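Local coordinates for orotidine-5-phosphate decarboxylase/orotate phosphoribosyltransferase, putative (Ompdcase-oprtase, putative) (Leishmania infantum, PDB 3QW3), which probably catalyses, through this decarboxylase domain of a bifunctional UMP synthase, the conversion of orotidine 5'-phosphate to UMP and carbon dioxide, at residues A[76-88]-A[105-118]. Sequence-based numbering, arbitrary orientation.
Sequences GIPVVLDAKRGDI and AHAITASPYMGSDS
T109 and D82 meet because their first torsions aim oxygen at oxygen: OG1 of T109 sits between its own backbone N and carbonyl carbon (chi1 51°), while the carboxylate of D82 swings anti to the backbone N (chi1 -162°). T109 OG1 donates to D82 OD1 over 2.7 Å, arriving on the anti side and somewhat out of the carboxylate plane. It also accepts K84 N at 2.9 Å in a fairly straight bond (157°). On the syn side, and from the opposite face of the carboxylate, K84 NZ forms a salt bridge with D82 OD1 at 2.8 Å; the K84 chain runs extended and bends only at chi4, which turns NZ back to the carboxylate.

The setting is a parallel strand pair, 80-85 beside 107-110, joined through helix 89-102 as a beta-alpha-beta unit of the TIM barrel. L81 N binds A107 O at 2.8 Å, T109 N binds L81 O. Across a beta bulge, where D82 centres an inverse gamma turn, the register shifts by two before R85 N resumes pairing at T109 O. On the helix side, I108 CD1 packs against R85 CG at 3.9 Å, the side chains crossing at about a right angle. Farther along, M114 CE rests on I88 CG2 (3.8 Å).

K49 pairs with D82 OD2, and D87 of the second subunit with K84, giving the alternating Lys-Asp-Lys-Asp array familiar from the active site of OMP decarboxylases. Gripped at both oxygens, the D82 carboxylate should have little freedom to rotate within a charge network that crosses the dimer interface.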
loop_
_atom_site.group_PDB
_atom_site.type_symbol
_atom_site.label_atom_id
_atom_site.label_comp_id
_atom_site.label_asym_id
_atom_site.label_seq_id
_atom_site.Cartn_x
_atom_site.Cartn_y
_atom_site.Cartn_z
ATOM N N GLY A 76 -13.449 1.741 -23.875
ATOM C CA GLY A 76 -13.596 0.297 -24.007
ATOM C C GLY A 76 -12.438 -0.517 -23.449
ATOM O O GLY A 76 -12.567 -1.723 -23.267
ATOM N N ILE A 77 -11.307 0.133 -23.183
ATOM C CA ILE A 77 -10.152 -0.563 -22.606
ATOM C C ILE A 77 -9.999 -0.177 -21.135
ATOM O O ILE A 77 -9.763 0.990 -20.824
ATOM C CB ILE A 77 -8.842 -0.295 -23.380
ATOM C CG1 ILE A 77 -9.040 -0.543 -24.887
ATOM C CG2 ILE A 77 -7.712 -1.187 -22.828
ATOM C CD1 ILE A 77 -7.838 -0.124 -25.770
ATOM N N PRO A 78 -10.135 -1.163 -20.230
ATOM C CA PRO A 78 -10.095 -0.851 -18.799
ATOM C C PRO A 78 -8.695 -0.507 -18.313
ATOM O O PRO A 78 -7.704 -0.960 -18.886
ATOM C CB PRO A 78 -10.598 -2.135 -18.149
ATOM C CG PRO A 78 -10.236 -3.219 -19.114
ATOM C CD PRO A 78 -10.339 -2.601 -20.481
ATOM N N VAL A 79 -8.639 0.310 -17.265
ATOM C CA VAL A 79 -7.391 0.768 -16.673
ATOM C C VAL A 79 -7.291 0.209 -15.260
ATOM O O VAL A 79 -8.207 0.371 -14.444
ATOM C CB VAL A 79 -7.331 2.313 -16.639
ATOM C CG1 VAL A 79 -6.099 2.807 -15.889
ATOM C CG2 VAL A 79 -7.342 2.884 -18.063
ATOM N N VAL A 80 -6.171 -0.451 -14.984
ATOM C CA VAL A 80 -5.863 -0.938 -13.650
ATOM C C VAL A 80 -4.825 -0.003 -13.030
ATOM O O VAL A 80 -3.694 0.066 -13.497
ATOM C CB VAL A 80 -5.290 -2.376 -13.694
ATOM C CG1 VAL A 80 -4.972 -2.868 -12.275
ATOM C CG2 VAL A 80 -6.262 -3.326 -14.405
ATOM N N LEU A 81 -5.211 0.738 -11.994
ATOM C CA LEU A 81 -4.249 1.586 -11.306
ATOM C C LEU A 81 -3.427 0.702 -10.372
ATOM O O LEU A 81 -3.965 0.135 -9.418
ATOM C CB LEU A 81 -4.948 2.717 -10.535
ATOM C CG LEU A 81 -4.031 3.688 -9.781
ATOM C CD1 LEU A 81 -3.078 4.442 -10.720
ATOM C CD2 LEU A 81 -4.861 4.677 -8.949
ATOM N N ASP A 82 -2.134 0.571 -10.660
ATOM C CA ASP A 82 -1.266 -0.267 -9.826
ATOM C C ASP A 82 -0.722 0.545 -8.665
ATOM O O ASP A 82 0.377 1.106 -8.734
ATOM C CB ASP A 82 -0.132 -0.908 -10.625
ATOM C CG ASP A 82 0.489 -2.098 -9.904
ATOM O OD1 ASP A 82 0.140 -2.369 -8.729
ATOM O OD2 ASP A 82 1.336 -2.778 -10.515
ATOM N N ALA A 83 -1.527 0.597 -7.611
ATOM C CA ALA A 83 -1.280 1.447 -6.453
ATOM C C ALA A 83 -0.985 0.648 -5.180
ATOM O O ALA A 83 -0.461 1.207 -4.213
ATOM C CB ALA A 83 -2.483 2.357 -6.244
ATOM N N LYS A 84 -1.317 -0.646 -5.192
ATOM C CA LYS A 84 -1.116 -1.551 -4.054
ATOM C C LYS A 84 -1.461 -0.878 -2.715
ATOM O O LYS A 84 -0.641 -0.789 -1.802
ATOM C CB LYS A 84 0.300 -2.158 -4.074
ATOM C CG LYS A 84 0.584 -2.986 -5.340
ATOM C CD LYS A 84 1.963 -3.651 -5.304
ATOM C CE LYS A 84 2.235 -4.493 -6.563
ATOM N NZ LYS A 84 2.422 -3.664 -7.797
ATOM N N ARG A 85 -2.700 -0.402 -2.621
ATOM C CA ARG A 85 -3.163 0.302 -1.434
ATOM C C ARG A 85 -3.670 -0.662 -0.369
ATOM O O ARG A 85 -4.043 -1.800 -0.658
ATOM C CB ARG A 85 -4.260 1.311 -1.800
ATOM C CG ARG A 85 -3.846 2.381 -2.821
ATOM C CD ARG A 85 -2.708 3.285 -2.318
ATOM N NE ARG A 85 -2.598 4.540 -3.067
ATOM C CZ ARG A 85 -1.526 4.940 -3.752
ATOM N NH1 ARG A 85 -0.439 4.177 -3.831
ATOM N NH2 ARG A 85 -1.541 6.116 -4.371
ATOM N N GLY A 86 -3.684 -0.204 0.875
ATOM C CA GLY A 86 -4.269 -0.991 1.948
ATOM C C GLY A 86 -4.296 -0.165 3.209
ATOM O O GLY A 86 -3.252 0.207 3.731
ATOM N N ASP A 87 -5.498 0.134 3.683
ATOM C CA ASP A 87 -5.676 0.877 4.927
ATOM C C ASP A 87 -7.085 0.590 5.405
ATOM O O ASP A 87 -7.743 -0.283 4.867
ATOM C CB ASP A 87 -5.464 2.379 4.701
ATOM C CG ASP A 87 -4.885 3.083 5.924
ATOM O OD1 ASP A 87 -3.852 3.771 5.786
ATOM O OD2 ASP A 87 -5.454 2.953 7.023
ATOM N N ILE A 88 -7.561 1.309 6.409
ATOM C CA ILE A 88 -8.923 1.063 6.877
ATOM C C ILE A 88 -9.836 2.272 6.804
ATOM O O ILE A 88 -9.377 3.385 6.540
ATOM C CB ILE A 88 -8.947 0.440 8.293
ATOM C CG1 ILE A 88 -7.900 1.083 9.216
ATOM C CG2 ILE A 88 -8.724 -1.062 8.191
ATOM C CD1 ILE A 88 -8.178 2.518 9.586
ATOM N N ALA A 105 -10.123 5.339 -12.879
ATOM C CA ALA A 105 -9.593 4.014 -13.167
ATOM C C ALA A 105 -10.711 2.999 -12.962
ATOM O O ALA A 105 -11.670 3.263 -12.228
ATOM C CB ALA A 105 -8.404 3.705 -12.259
ATOM N N HIS A 106 -10.599 1.848 -13.621
ATOM C CA HIS A 106 -11.628 0.811 -13.532
ATOM C C HIS A 106 -11.302 -0.256 -12.491
ATOM O O HIS A 106 -12.163 -1.061 -12.121
ATOM C CB HIS A 106 -11.840 0.165 -14.911
ATOM C CG HIS A 106 -12.008 1.157 -16.017
ATOM N ND1 HIS A 106 -13.243 1.525 -16.509
ATOM C CD2 HIS A 106 -11.096 1.866 -16.722
ATOM C CE1 HIS A 106 -13.083 2.415 -17.472
ATOM N NE2 HIS A 106 -11.790 2.634 -17.626
ATOM N N ALA A 107 -10.054 -0.254 -12.022
ATOM C CA ALA A 107 -9.578 -1.255 -11.089
ATOM C C ALA A 107 -8.365 -0.735 -10.325
ATOM O O ALA A 107 -7.709 0.225 -10.757
ATOM C CB ALA A 107 -9.218 -2.550 -11.827
ATOM N N ILE A 108 -8.068 -1.387 -9.208
ATOM C CA ILE A 108 -6.904 -1.037 -8.388
ATOM C C ILE A 108 -6.249 -2.314 -7.858
ATOM O O ILE A 108 -6.901 -3.348 -7.739
ATOM C CB ILE A 108 -7.321 -0.106 -7.206
ATOM C CG1 ILE A 108 -6.116 0.653 -6.621
ATOM C CG2 ILE A 108 -8.105 -0.877 -6.139
ATOM C CD1 ILE A 108 -6.512 1.698 -5.556
ATOM N N THR A 109 -4.961 -2.240 -7.544
ATOM C CA THR A 109 -4.303 -3.332 -6.827
ATOM C C THR A 109 -4.263 -3.009 -5.334
ATOM O O THR A 109 -4.230 -1.843 -4.951
ATOM C CB THR A 109 -2.876 -3.588 -7.341
ATOM O OG1 THR A 109 -2.146 -2.355 -7.356
ATOM C CG2 THR A 109 -2.919 -4.173 -8.755
ATOM N N ALA A 110 -4.278 -4.044 -4.504
ATOM C CA ALA A 110 -4.381 -3.855 -3.053
ATOM C C ALA A 110 -3.665 -4.950 -2.282
ATOM O O ALA A 110 -3.604 -6.095 -2.738
ATOM C CB ALA A 110 -5.846 -3.795 -2.632
ATOM N N SER A 111 -3.131 -4.587 -1.116
ATOM C CA SER A 111 -2.492 -5.537 -0.206
ATOM C C SER A 111 -3.555 -6.229 0.654
ATOM O O SER A 111 -4.511 -5.585 1.084
ATOM C CB SER A 111 -1.483 -4.805 0.697
ATOM O OG SER A 111 -1.112 -5.615 1.807
ATOM N N PRO A 112 -3.382 -7.536 0.924
ATOM C CA PRO A 112 -4.317 -8.274 1.768
ATOM C C PRO A 112 -4.011 -8.197 3.259
ATOM O O PRO A 112 -4.801 -8.706 4.056
ATOM C CB PRO A 112 -4.114 -9.718 1.307
ATOM C CG PRO A 112 -2.668 -9.768 0.950
ATOM C CD PRO A 112 -2.381 -8.430 0.313
ATOM N N TYR A 113 -2.891 -7.575 3.635
ATOM C CA TYR A 113 -2.370 -7.732 5.007
ATOM C C TYR A 113 -3.324 -7.313 6.135
ATOM O O TYR A 113 -3.341 -7.950 7.197
ATOM C CB TYR A 113 -0.983 -7.097 5.200
ATOM C CG TYR A 113 -0.342 -7.543 6.507
ATOM C CD1 TYR A 113 -0.321 -6.704 7.622
ATOM C CD2 TYR A 113 0.196 -8.825 6.635
ATOM C CE1 TYR A 113 0.247 -7.127 8.829
ATOM C CE2 TYR A 113 0.767 -9.254 7.832
ATOM C CZ TYR A 113 0.786 -8.402 8.919
ATOM O OH TYR A 113 1.337 -8.847 10.100
ATOM N N MET A 114 -4.110 -6.266 5.913
ATOM C CA MET A 114 -5.034 -5.792 6.949
ATOM C C MET A 114 -6.415 -6.458 6.873
ATOM O O MET A 114 -7.318 -6.120 7.643
ATOM C CB MET A 114 -5.132 -4.269 6.925
ATOM C CG MET A 114 -3.830 -3.588 7.333
ATOM S SD MET A 114 -3.875 -1.803 7.177
ATOM C CE MET A 114 -4.959 -1.361 8.536
ATOM N N GLY A 115 -6.573 -7.398 5.946
ATOM C CA GLY A 115 -7.757 -8.263 5.914
ATOM C C GLY A 115 -9.025 -7.664 5.339
ATOM O O GLY A 115 -8.998 -6.609 4.713
ATOM N N SER A 116 -10.147 -8.343 5.575
ATOM C CA SER A 116 -11.419 -8.047 4.889
ATOM C C SER A 116 -11.894 -6.592 4.933
ATOM O O SER A 116 -12.238 -6.037 3.899
ATOM C CB SER A 116 -12.534 -8.976 5.382
ATOM O OG SER A 116 -12.803 -8.749 6.749
ATOM N N ASP A 117 -11.914 -5.978 6.116
ATOM C CA ASP A 117 -12.422 -4.601 6.239
ATOM C C ASP A 117 -11.484 -3.535 5.663
ATOM O O ASP A 117 -11.886 -2.384 5.472
ATOM C CB ASP A 117 -12.861 -4.270 7.676
ATOM C CG ASP A 117 -11.806 -4.605 8.711
ATOM O OD1 ASP A 117 -12.066 -4.370 9.914
ATOM O OD2 ASP A 117 -10.727 -5.105 8.337
ATOM N N SER A 118 -10.243 -3.924 5.379
ATOM C CA SER A 118 -9.317 -3.049 4.668
ATOM C C SER A 118 -9.517 -3.146 3.155
ATOM O O SER A 118 -9.051 -2.285 2.403
ATOM C CB SER A 118 -7.868 -3.369 5.039
ATOM O OG SER A 118 -7.430 -4.574 4.442
#